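PDB 2Y5S: dihydropteroate synthase from Burkholderia cenocepacia, which probably catalyses the condensation of para-aminobenzoate with 6-hydroxymethyl-7,8-dihydropterin diphosphate to form 7,8-dihydropteroate, the immediate precursor of folate derivatives. Local coordinates for residues 196-207 against 232-241; 165-174 against 208-218. One frame throughout, in Å; residues are numbered along the deposited sequence.

Contact 1. Residues 196-207 against 232-241. With 78H (7,8-dihydropteroate), chain P; EDO (1,2-ethanediol), chain S.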
loop_
_atom_site.group_PDB
_atom_site.type_symbol
_atom_site.label_atom_id
_atom_site.label_comp_id
_atom_site.label_asym_id
_atom_site.label_seq_id
_atom_site.Cartn_x
_atom_site.Cartn_y
_atom_site.Cartn_z
ATOM N N PHE B 196 11.134 -12.818 7.378
ATOM C CA PHE B 196 10.953 -12.855 5.953
ATOM C C PHE B 196 12.307 -12.933 5.233
ATOM O O PHE B 196 13.201 -12.150 5.521
ATOM C CB PHE B 196 10.182 -11.614 5.491
ATOM C CG PHE B 196 8.762 -11.617 5.905
ATOM C CD1 PHE B 196 7.874 -12.488 5.321
ATOM C CD2 PHE B 196 8.305 -10.758 6.913
ATOM C CE1 PHE B 196 6.549 -12.523 5.724
ATOM C CE2 PHE B 196 6.984 -10.779 7.309
ATOM C CZ PHE B 196 6.106 -11.672 6.715
ATOM N N GLY B 197 12.436 -13.890 4.316
ATOM C CA GLY B 197 13.634 -14.046 3.510
ATOM C C GLY B 197 14.730 -14.843 4.203
ATOM O O GLY B 197 15.838 -14.920 3.681
ATOM N N PHE B 198 14.445 -15.437 5.362
ATOM C CA PHE B 198 15.472 -16.216 6.095
ATOM C C PHE B 198 15.147 -17.718 6.136
ATOM O O PHE B 198 14.517 -18.220 7.088
ATOM C CB PHE B 198 15.622 -15.701 7.517
ATOM C CG PHE B 198 16.304 -14.366 7.631
ATOM C CD1 PHE B 198 17.689 -14.290 7.783
ATOM C CD2 PHE B 198 15.563 -13.179 7.625
ATOM C CE1 PHE B 198 18.330 -13.055 7.921
ATOM C CE2 PHE B 198 16.188 -11.944 7.754
ATOM C CZ PHE B 198 17.574 -11.880 7.907
ATOM N N GLY B 199 15.589 -18.439 5.103
ATOM C CA GLY B 199 15.321 -19.871 4.986
ATOM C C GLY B 199 13.892 -20.169 4.549
ATOM O O GLY B 199 13.278 -21.126 5.020
ATOM N N LYS B 200 13.354 -19.334 3.666
ATOM C CA LYS B 200 11.980 -19.478 3.173
ATOM C C LYS B 200 11.987 -19.543 1.658
ATOM O O LYS B 200 12.777 -18.854 1.024
ATOM C CB LYS B 200 11.130 -18.289 3.614
ATOM C CG LYS B 200 10.591 -18.384 5.045
ATOM C CD LYS B 200 11.342 -17.565 5.994
ATOM C CE LYS B 200 10.997 -17.909 7.435
ATOM N NZ LYS B 200 12.038 -17.374 8.356
ATOM N N ALA B 201 11.124 -20.370 1.076
ATOM C CA ALA B 201 10.882 -20.306 -0.368
ATOM C C ALA B 201 10.477 -18.860 -0.717
ATOM O O ALA B 201 9.556 -18.305 -0.102
ATOM C CB ALA B 201 9.810 -21.320 -0.798
ATOM N N VAL B 202 11.193 -18.265 -1.680
ATOM C CA VAL B 202 11.167 -16.812 -1.938
ATOM C C VAL B 202 9.759 -16.239 -2.084
ATOM O O VAL B 202 9.477 -15.154 -1.607
ATOM C CB VAL B 202 12.032 -16.423 -3.181
ATOM C CG1 VAL B 202 11.536 -17.138 -4.496
ATOM C CG2 VAL B 202 12.089 -14.908 -3.351
ATOM N N VAL B 203 8.881 -16.977 -2.745
ATOM C CA VAL B 203 7.516 -16.557 -2.894
ATOM C C VAL B 203 6.568 -17.362 -1.988
ATOM O O VAL B 203 5.889 -16.776 -1.146
ATOM C CB VAL B 203 7.097 -16.559 -4.377
ATOM C CG1 VAL B 203 5.605 -16.355 -4.507
ATOM C CG2 VAL B 203 7.843 -15.429 -5.134
ATOM N N ASP B 204 6.535 -18.684 -2.128
ATOM C CA ASP B 204 5.488 -19.480 -1.451
ATOM C C ASP B 204 5.501 -19.405 0.086
ATOM O O ASP B 204 4.440 -19.226 0.682
ATOM C CB ASP B 204 5.488 -20.928 -1.924
ATOM C CG ASP B 204 4.970 -21.067 -3.342
ATOM O OD1 ASP B 204 4.246 -20.154 -3.809
ATOM O OD2 ASP B 204 5.299 -22.071 -4.000
ATOM N N ASP B 205 6.677 -19.500 0.713
ATOM C CA ASP B 205 6.758 -19.436 2.186
ATOM C C ASP B 205 6.600 -18.020 2.707
ATOM O O ASP B 205 5.864 -17.778 3.667
ATOM C CB ASP B 205 8.080 -20.025 2.693
ATOM C CG ASP B 205 8.180 -21.529 2.505
ATOM O OD1 ASP B 205 7.132 -22.207 2.462
ATOM O OD2 ASP B 205 9.331 -22.037 2.415
ATOM N N ASN B 206 7.298 -17.070 2.094
ATOM C CA ASN B 206 7.231 -15.686 2.533
ATOM C C ASN B 206 5.822 -15.098 2.420
ATOM O O ASN B 206 5.357 -14.401 3.330
ATOM C CB ASN B 206 8.236 -14.828 1.755
ATOM C CG ASN B 206 9.679 -15.043 2.204
ATOM O OD1 ASN B 206 9.969 -15.098 3.407
ATOM N ND2 ASN B 206 10.602 -15.141 1.233
ATOM N N TYR B 207 5.126 -15.369 1.320
ATOM C CA TYR B 207 3.758 -14.845 1.173
ATOM C C TYR B 207 2.723 -15.611 1.993
ATOM O O TYR B 207 1.731 -15.025 2.388
ATOM C CB TYR B 207 3.346 -14.697 -0.287
ATOM C CG TYR B 207 4.035 -13.508 -0.922
ATOM C CD1 TYR B 207 3.568 -12.214 -0.711
ATOM C CD2 TYR B 207 5.173 -13.663 -1.684
ATOM C CE1 TYR B 207 4.205 -11.128 -1.277
ATOM C CE2 TYR B 207 5.817 -12.563 -2.256
ATOM C CZ TYR B 207 5.321 -11.313 -2.057
ATOM O OH TYR B 207 5.962 -10.221 -2.599
ATOM N N MET B 232 10.245 -6.564 5.479
ATOM C CA MET B 232 10.255 -7.036 4.089
ATOM C C MET B 232 10.912 -6.085 3.109
ATOM O O MET B 232 10.986 -6.381 1.918
ATOM C CB MET B 232 8.820 -7.289 3.671
ATOM C CG MET B 232 8.235 -8.442 4.443
ATOM S SD MET B 232 6.504 -8.611 4.135
ATOM C CE MET B 232 5.937 -7.341 5.215
ATOM N N SER B 233 11.412 -4.960 3.631
ATOM C CA SER B 233 11.849 -3.830 2.817
ATOM C C SER B 233 12.947 -4.200 1.814
ATOM O O SER B 233 14.006 -4.682 2.199
ATOM C CB SER B 233 12.308 -2.694 3.726
ATOM O OG SER B 233 12.767 -1.571 2.980
ATOM N N ARG B 234 12.667 -3.956 0.534
ATOM C CA ARG B 234 13.587 -4.211 -0.572
ATOM C C ARG B 234 13.994 -5.671 -0.778
ATOM O O ARG B 234 14.926 -5.947 -1.515
ATOM C CB ARG B 234 14.826 -3.301 -0.470
ATOM C CG ARG B 234 14.445 -1.835 -0.398
ATOM C CD ARG B 234 15.661 -0.942 -0.420
ATOM N NE ARG B 234 15.296 0.461 -0.619
ATOM C CZ ARG B 234 16.152 1.471 -0.470
ATOM N NH1 ARG B 234 17.415 1.238 -0.099
ATOM N NH2 ARG B 234 15.743 2.720 -0.669
ATOM N N LYS B 235 13.256 -6.606 -0.188
ATOM C CA LYS B 235 13.706 -7.989 -0.151
ATOM C C LYS B 235 13.346 -8.754 -1.425
ATOM O O LYS B 235 12.518 -8.313 -2.221
ATOM C CB LYS B 235 13.168 -8.689 1.085
ATOM C CG LYS B 235 13.846 -8.244 2.396
ATOM C CD LYS B 235 13.523 -9.193 3.544
ATOM C CE LYS B 235 14.268 -8.801 4.822
ATOM N NZ LYS B 235 13.802 -9.609 5.977
ATOM N N SER B 236 13.995 -9.899 -1.598
ATOM C CA SER B 236 13.824 -10.753 -2.763
ATOM C C SER B 236 12.402 -11.189 -3.000
ATOM O O SER B 236 12.002 -11.322 -4.156
ATOM C CB SER B 236 14.701 -11.992 -2.639
ATOM O OG SER B 236 16.039 -11.595 -2.800
ATOM N N MET B 237 11.632 -11.407 -1.929
ATOM C CA MET B 237 10.204 -11.740 -2.090
ATOM C C MET B 237 9.452 -10.681 -2.898
ATOM O O MET B 237 8.442 -10.977 -3.537
ATOM C CB MET B 237 9.510 -11.954 -0.741
ATOM C CG MET B 237 9.479 -10.723 0.164
ATOM S SD MET B 237 8.727 -11.050 1.778
ATOM C CE MET B 237 6.994 -11.167 1.331
ATOM N N LEU B 238 9.926 -9.439 -2.846
ATOM C CA LEU B 238 9.312 -8.343 -3.606
ATOM C C LEU B 238 9.820 -8.317 -5.059
ATOM O O LEU B 238 9.033 -8.209 -6.005
ATOM C CB LEU B 238 9.594 -7.012 -2.902
ATOM C CG LEU B 238 9.216 -6.899 -1.414
ATOM C CD1 LEU B 238 9.436 -5.467 -0.904
ATOM C CD2 LEU B 238 7.796 -7.346 -1.148
ATOM N N GLY B 239 11.140 -8.416 -5.241
ATOM C CA GLY B 239 11.730 -8.483 -6.581
ATOM C C GLY B 239 11.152 -9.605 -7.427
ATOM O O GLY B 239 10.921 -9.439 -8.655
ATOM N N ALA B 240 10.895 -10.733 -6.774
ATOM C CA ALA B 240 10.378 -11.925 -7.431
ATOM C C ALA B 240 9.003 -11.719 -8.062
ATOM O O ALA B 240 8.689 -12.374 -9.057
ATOM C CB ALA B 240 10.345 -13.102 -6.458
ATOM N N VAL B 241 8.188 -10.826 -7.500
ATOM C CA VAL B 241 6.841 -10.588 -8.018
ATOM C C VAL B 241 6.721 -9.352 -8.912
ATOM O O VAL B 241 5.671 -9.110 -9.509
ATOM C CB VAL B 241 5.798 -10.528 -6.901
ATOM C CG1 VAL B 241 5.847 -11.810 -6.078
ATOM C CG2 VAL B 241 5.993 -9.292 -6.006
HETATM O O4 78H P . 13.413 -9.067 8.598
HETATM C C4 78H P . 14.176 -8.747 9.511
HETATM C C5 78H P . 15.534 -8.445 9.277
HETATM N N3 78H P . 13.695 -8.699 10.829
HETATM C C9 78H P . 16.337 -8.110 10.392
HETATM N N5 78H P . 16.043 -8.427 8.018
HETATM C C2 78H P . 14.570 -8.376 11.911
HETATM N N8 78H P . 17.679 -7.797 10.226
HETATM N N1 78H P . 15.853 -8.079 11.650
HETATM C C6 78H P . 17.350 -8.176 7.805
HETATM N N2 78H P . 14.123 -8.370 13.176
HETATM C C7 78H P . 18.360 -8.003 8.942
HETATM C C10 78H P . 17.889 -8.086 6.406
HETATM N N11 78H P . 18.208 -9.425 5.895
HETATM C C15 78H P . 17.756 -9.777 4.699
HETATM C C16 78H P . 17.090 -10.985 4.518
HETATM C C17 78H P . 17.939 -8.895 3.633
HETATM C C18 78H P . 16.622 -11.326 3.261
HETATM C C19 78H P . 17.468 -9.237 2.373
HETATM C C20 78H P . 16.814 -10.454 2.188
HETATM C C21 78H P . 16.264 -10.818 0.805
HETATM O O22 78H P . 15.458 -11.750 0.772
HETATM O O23 78H P . 16.539 -10.096 -0.178
HETATM C C1 EDO S . 18.214 -5.274 0.335
HETATM O O1 EDO S . 17.999 -6.407 -0.508
HETATM C C2 EDO S . 17.621 -5.551 1.709
HETATM O O2 EDO S . 18.495 -5.042 2.720
#

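Contact 2. Residues 165-174 against 208-218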
loop_
_atom_site.group_PDB
_atom_site.type_symbol
_atom_site.label_atom_id
_atom_site.label_comp_id
_atom_site.label_asym_id
_atom_site.label_seq_id
_atom_site.Cartn_x
_atom_site.Cartn_y
_atom_site.Cartn_z
ATOM N N VAL B 165 4.510 -23.841 7.271
ATOM C CA VAL B 165 5.510 -22.863 7.638
ATOM C C VAL B 165 4.986 -21.904 8.713
ATOM O O VAL B 165 5.746 -21.485 9.578
ATOM C CB VAL B 165 6.026 -22.081 6.407
ATOM C CG1 VAL B 165 4.904 -21.262 5.748
ATOM C CG2 VAL B 165 7.195 -21.187 6.806
ATOM N N VAL B 166 3.695 -21.570 8.668
ATOM C CA VAL B 166 3.114 -20.654 9.652
ATOM C C VAL B 166 3.126 -21.281 11.042
ATOM O O VAL B 166 3.476 -20.624 12.032
ATOM C CB VAL B 166 1.664 -20.260 9.295
ATOM C CG1 VAL B 166 1.088 -19.294 10.352
ATOM C CG2 VAL B 166 1.599 -19.637 7.883
ATOM N N THR B 167 2.733 -22.546 11.112
ATOM C CA THR B 167 2.714 -23.267 12.379
ATOM C C THR B 167 4.132 -23.472 12.901
ATOM O O THR B 167 4.386 -23.277 14.090
ATOM C CB THR B 167 1.985 -24.622 12.253
ATOM O OG1 THR B 167 0.642 -24.386 11.812
ATOM C CG2 THR B 167 1.950 -25.361 13.596
ATOM N N ASP B 168 5.057 -23.841 12.012
ATOM C CA ASP B 168 6.451 -24.095 12.422
ATOM C C ASP B 168 7.098 -22.819 12.936
ATOM O O ASP B 168 7.851 -22.842 13.913
ATOM C CB ASP B 168 7.284 -24.634 11.253
ATOM C CG ASP B 168 6.849 -26.023 10.803
ATOM O OD1 ASP B 168 6.222 -26.756 11.603
ATOM O OD2 ASP B 168 7.145 -26.377 9.641
ATOM N N VAL B 169 6.830 -21.702 12.257
ATOM C CA VAL B 169 7.395 -20.415 12.666
ATOM C C VAL B 169 6.819 -20.044 14.049
ATOM O O VAL B 169 7.567 -19.669 14.950
ATOM C CB VAL B 169 7.117 -19.299 11.601
ATOM C CG1 VAL B 169 7.273 -17.891 12.189
ATOM C CG2 VAL B 169 8.036 -19.477 10.382
ATOM N N ARG B 170 5.503 -20.194 14.223
ATOM C CA ARG B 170 4.867 -19.869 15.507
ATOM C C ARG B 170 5.438 -20.688 16.662
ATOM O O ARG B 170 5.751 -20.132 17.715
ATOM C CB ARG B 170 3.351 -20.058 15.464
ATOM C CG ARG B 170 2.680 -19.594 16.750
ATOM C CD ARG B 170 1.155 -19.736 16.738
ATOM N NE ARG B 170 0.737 -21.104 16.498
ATOM C CZ ARG B 170 0.265 -21.583 15.346
ATOM N NH1 ARG B 170 0.137 -20.808 14.263
ATOM N NH2 ARG B 170 -0.071 -22.862 15.273
ATOM N N ASP B 171 5.580 -21.989 16.458
ATOM C CA ASP B 171 6.084 -22.892 17.505
ATOM C C ASP B 171 7.523 -22.582 17.892
ATOM O O ASP B 171 7.883 -22.674 19.060
ATOM C CB ASP B 171 5.991 -24.358 17.058
ATOM C CG ASP B 171 4.565 -24.846 16.942
ATOM O OD1 ASP B 171 3.687 -24.317 17.649
ATOM O OD2 ASP B 171 4.322 -25.777 16.154
ATOM N N PHE B 172 8.346 -22.218 16.912
ATOM C CA PHE B 172 9.734 -21.854 17.181
ATOM C C PHE B 172 9.784 -20.589 18.028
ATOM O O PHE B 172 10.542 -20.496 18.994
ATOM C CB PHE B 172 10.486 -21.626 15.868
ATOM C CG PHE B 172 11.819 -20.937 16.039
ATOM C CD1 PHE B 172 12.968 -21.683 16.271
ATOM C CD2 PHE B 172 11.924 -19.555 15.970
ATOM C CE1 PHE B 172 14.186 -21.065 16.431
ATOM C CE2 PHE B 172 13.159 -18.929 16.127
ATOM C CZ PHE B 172 14.286 -19.689 16.359
ATOM N N LEU B 173 8.978 -19.601 17.646
ATOM C CA LEU B 173 8.928 -18.336 18.353
ATOM C C LEU B 173 8.401 -18.559 19.769
ATOM O O LEU B 173 8.882 -17.942 20.711
ATOM C CB LEU B 173 8.085 -17.318 17.580
ATOM C CG LEU B 173 8.704 -16.868 16.243
ATOM C CD1 LEU B 173 7.678 -16.024 15.448
ATOM C CD2 LEU B 173 9.978 -16.089 16.451
ATOM N N ALA B 174 7.448 -19.480 19.922
ATOM C CA ALA B 174 6.913 -19.829 21.241
ATOM C C ALA B 174 8.013 -20.382 22.150
ATOM O O ALA B 174 8.118 -20.004 23.321
ATOM C CB ALA B 174 5.779 -20.833 21.099
ATOM N N ALA B 208 2.983 -16.885 2.296
ATOM C CA ALA B 208 2.134 -17.619 3.257
ATOM C C ALA B 208 2.210 -16.915 4.617
ATOM O O ALA B 208 1.201 -16.671 5.279
ATOM C CB ALA B 208 2.588 -19.074 3.385
ATOM N N LEU B 209 3.427 -16.583 5.023
ATOM C CA LEU B 209 3.642 -15.927 6.300
ATOM C C LEU B 209 3.038 -14.541 6.321
ATOM O O LEU B 209 2.542 -14.128 7.356
ATOM C CB LEU B 209 5.136 -15.856 6.633
ATOM C CG LEU B 209 5.790 -17.213 6.895
ATOM C CD1 LEU B 209 7.313 -17.070 6.835
ATOM C CD2 LEU B 209 5.359 -17.792 8.231
ATOM N N LEU B 210 3.097 -13.808 5.207
ATOM C CA LEU B 210 2.513 -12.466 5.167
ATOM C C LEU B 210 0.983 -12.522 5.185
ATOM O O LEU B 210 0.364 -11.769 5.945
ATOM C CB LEU B 210 3.006 -11.679 3.965
ATOM C CG LEU B 210 2.470 -10.247 3.765
ATOM C CD1 LEU B 210 2.458 -9.439 5.076
ATOM C CD2 LEU B 210 3.298 -9.543 2.710
ATOM N N ALA B 211 0.384 -13.404 4.373
ATOM C CA ALA B 211 -1.090 -13.586 4.348
ATOM C C ALA B 211 -1.668 -14.025 5.700
ATOM O O ALA B 211 -2.774 -13.615 6.071
ATOM C CB ALA B 211 -1.494 -14.607 3.270
ATOM N N ALA B 212 -0.915 -14.861 6.414
ATOM C CA ALA B 212 -1.314 -15.383 7.714
ATOM C C ALA B 212 -0.554 -14.772 8.883
ATOM O O ALA B 212 -0.439 -15.396 9.932
ATOM C CB ALA B 212 -1.138 -16.900 7.721
ATOM N N LEU B 213 -0.050 -13.551 8.722
ATOM C CA LEU B 213 0.811 -12.923 9.732
ATOM C C LEU B 213 0.333 -13.031 11.199
ATOM O O LEU B 213 1.131 -13.387 12.082
ATOM C CB LEU B 213 1.115 -11.459 9.370
ATOM C CG LEU B 213 2.296 -10.775 10.073
ATOM C CD1 LEU B 213 3.620 -11.414 9.691
ATOM C CD2 LEU B 213 2.371 -9.290 9.779
ATOM N N PRO B 214 -0.946 -12.739 11.479
ATOM C CA PRO B 214 -1.323 -12.794 12.906
ATOM C C PRO B 214 -1.047 -14.145 13.560
ATOM O O PRO B 214 -0.672 -14.187 14.734
ATOM C CB PRO B 214 -2.836 -12.508 12.909
ATOM C CG PRO B 214 -3.195 -12.105 11.543
ATOM C CD PRO B 214 -2.094 -12.453 10.602
ATOM N N ASP B 215 -1.202 -15.222 12.788
ATOM C CA ASP B 215 -1.023 -16.578 13.277
ATOM C C ASP B 215 0.443 -17.009 13.442
ATOM O O ASP B 215 0.689 -18.100 13.923
ATOM C CB ASP B 215 -1.735 -17.571 12.352
ATOM C CG ASP B 215 -3.236 -17.317 12.258
ATOM O OD1 ASP B 215 -3.839 -16.896 13.271
ATOM O OD2 ASP B 215 -3.797 -17.533 11.164
ATOM N N THR B 216 1.405 -16.171 13.044
ATOM C CA THR B 216 2.820 -16.455 13.288
ATOM C C THR B 216 3.228 -16.169 14.749
ATOM O O THR B 216 4.239 -16.675 15.219
ATOM C CB THR B 216 3.744 -15.646 12.346
ATOM O OG1 THR B 216 3.579 -14.259 12.606
ATOM C CG2 THR B 216 3.428 -15.917 10.869
ATOM N N ALA B 217 2.420 -15.388 15.472
ATOM C CA ALA B 217 2.774 -14.930 16.813
ATOM C C ALA B 217 2.169 -15.832 17.881
ATOM O O ALA B 217 0.953 -16.007 17.929
ATOM C CB ALA B 217 2.301 -13.502 17.025
ATOM N N PRO B 218 3.009 -16.386 18.759
ATOM C CA PRO B 218 2.469 -17.097 19.899
ATOM C C PRO B 218 1.868 -16.133 20.926
ATOM O O PRO B 218 1.998 -14.897 20.793
ATOM C CB PRO B 218 3.691 -17.818 20.473
ATOM C CG PRO B 218 4.822 -17.028 20.055
ATOM C CD PRO B 218 4.472 -16.307 18.809
#

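Contact 1. Residues 196-207 against 232-241
Met-232 lies across one face of the Phe-196 ring. Its SD stands 3.8 Å from the centroid of the Phe-196 ring, 9° off the normal, a Met-aromatic contact. CG of Met-232 presses on the same ring near CD2.

Met-237 fills the middle of the contact. Its SD approaches Phe-196 obliquely and touches CB of Asn-206. The chain bends at chi3 (-74°), which turns the methyl CE away from these two and onto Tyr-207. CE lies over one face of the Tyr-207 ring in a CH-pi contact, 3.8 Å from its centroid. The Tyr-207 hydroxyl OH donates to Met-237 O at 2.8 Å, coming from above the carbonyl plane, 57° out of it. Val-241 meets Tyr-207 from the opposite direction, its CG2 near OH. Ala-286 of the second subunit packs on both Tyr-207 and Val-241.

Asn-206 ties down its own loop. Its OD1 accepts from Gly-197 N, and its ND2 donates to Val-202 O at 3.1 Å.

The extended chain of Lys-235 runs along the ligand's aminobenzoate ring, and its NZ reaches the pterin. NZ donates to Phe-196 O at 2.7 Å and to O4 of 7,8-dihydropteroate, also at 2.7 Å; the bond to ligand N5 is weak. Gly-231 O is a further acceptor for NZ. Phe-198 lays one face over C16 of the ligand's aminobenzoate ring. Ser-236 N, at the start of helix 236-239, donates to carboxylate O23 at 2.9 Å.

The ammonium group thus joins both loops to the pterin, and the helix start would probably favour the negative carboxylate. Methionine and aromatic packing holds the loops together behind this product site.

Contact 2. Residues 165-174 against 208-218
Val-166, Val-169 and Leu-209 make the apolar centre of this contact. CD2 of Leu-209 touches CG2 of Val-169 at 3.8 Å and also packs on CA of Val-166. The two branches of Val-166 divide the work. CG1, anti to the backbone N (chi1 -180°), reaches Asp-215 and Thr-216, while CG2 meets Ala-212 CB at 3.9 Å. Val-165 extends the patch to Ala-208 through CG1 and to Leu-209 through CG2. At the other end the Pro-218 ring packs on the helix. CB of Pro-218 lies 3.7 Å from CB of Ala-174, and its CD rests on CB of Leu-173.

One side-chain hydrogen bond crosses the contact. Arg-170 NH1 donates to Asp-215 O at 2.8 Å, with an N-H...O angle of 164°. The oxygen lies in the guanidinium plane, at its edge. The Arg-170 chain starts out extended and then turns at chi3 (58°), which brings NH1 back to this carbonyl.

A weaker polar contact and a local bond lie beside it. Thr-216 O faces CA of Arg-170 at 3.3 Å in a CA-H...O contact; this buried oxygen has no hydrogen-bond partner in the model. Thr-216 OG1 donates to Leu-213 O at 2.7 Å, in the carbonyl plane. Leu-213 O also accepts from Thr-216 N, so the turn is tied twice.

Arg-294 of the second subunit packs on Val-166 and Ala-212. Leu-173 and Ala-217 both touch Val-192 of strand 190-193. Helix 165-182 packs on the end of helix 204-211 and on the turn and loop that follow it, outside the parallel strands, as in successive beta-alpha units of a TIM barrel.

How the contacts relate
Both contacts are largely buried, and both use helix 204-211. Contact 1 takes its start and the loop before it; contact 2 takes its end and the turn that follows. They touch directly: Met-232 SD lies 3.6 Å from Leu-210 CD2, and the Phe-196 ring packs on Leu-209. Their chemistry follows their place. Contact 1 joins loops at the ligand end of the barrel and combines a lysine and a tyrosine donor on backbone carbonyls with sulfur-aromatic packing. Contact 2 is mainly aliphatic helix packing, with a single arginine bond across it, and does not bind the ligand. Each reaches the second subunit, though through different residues.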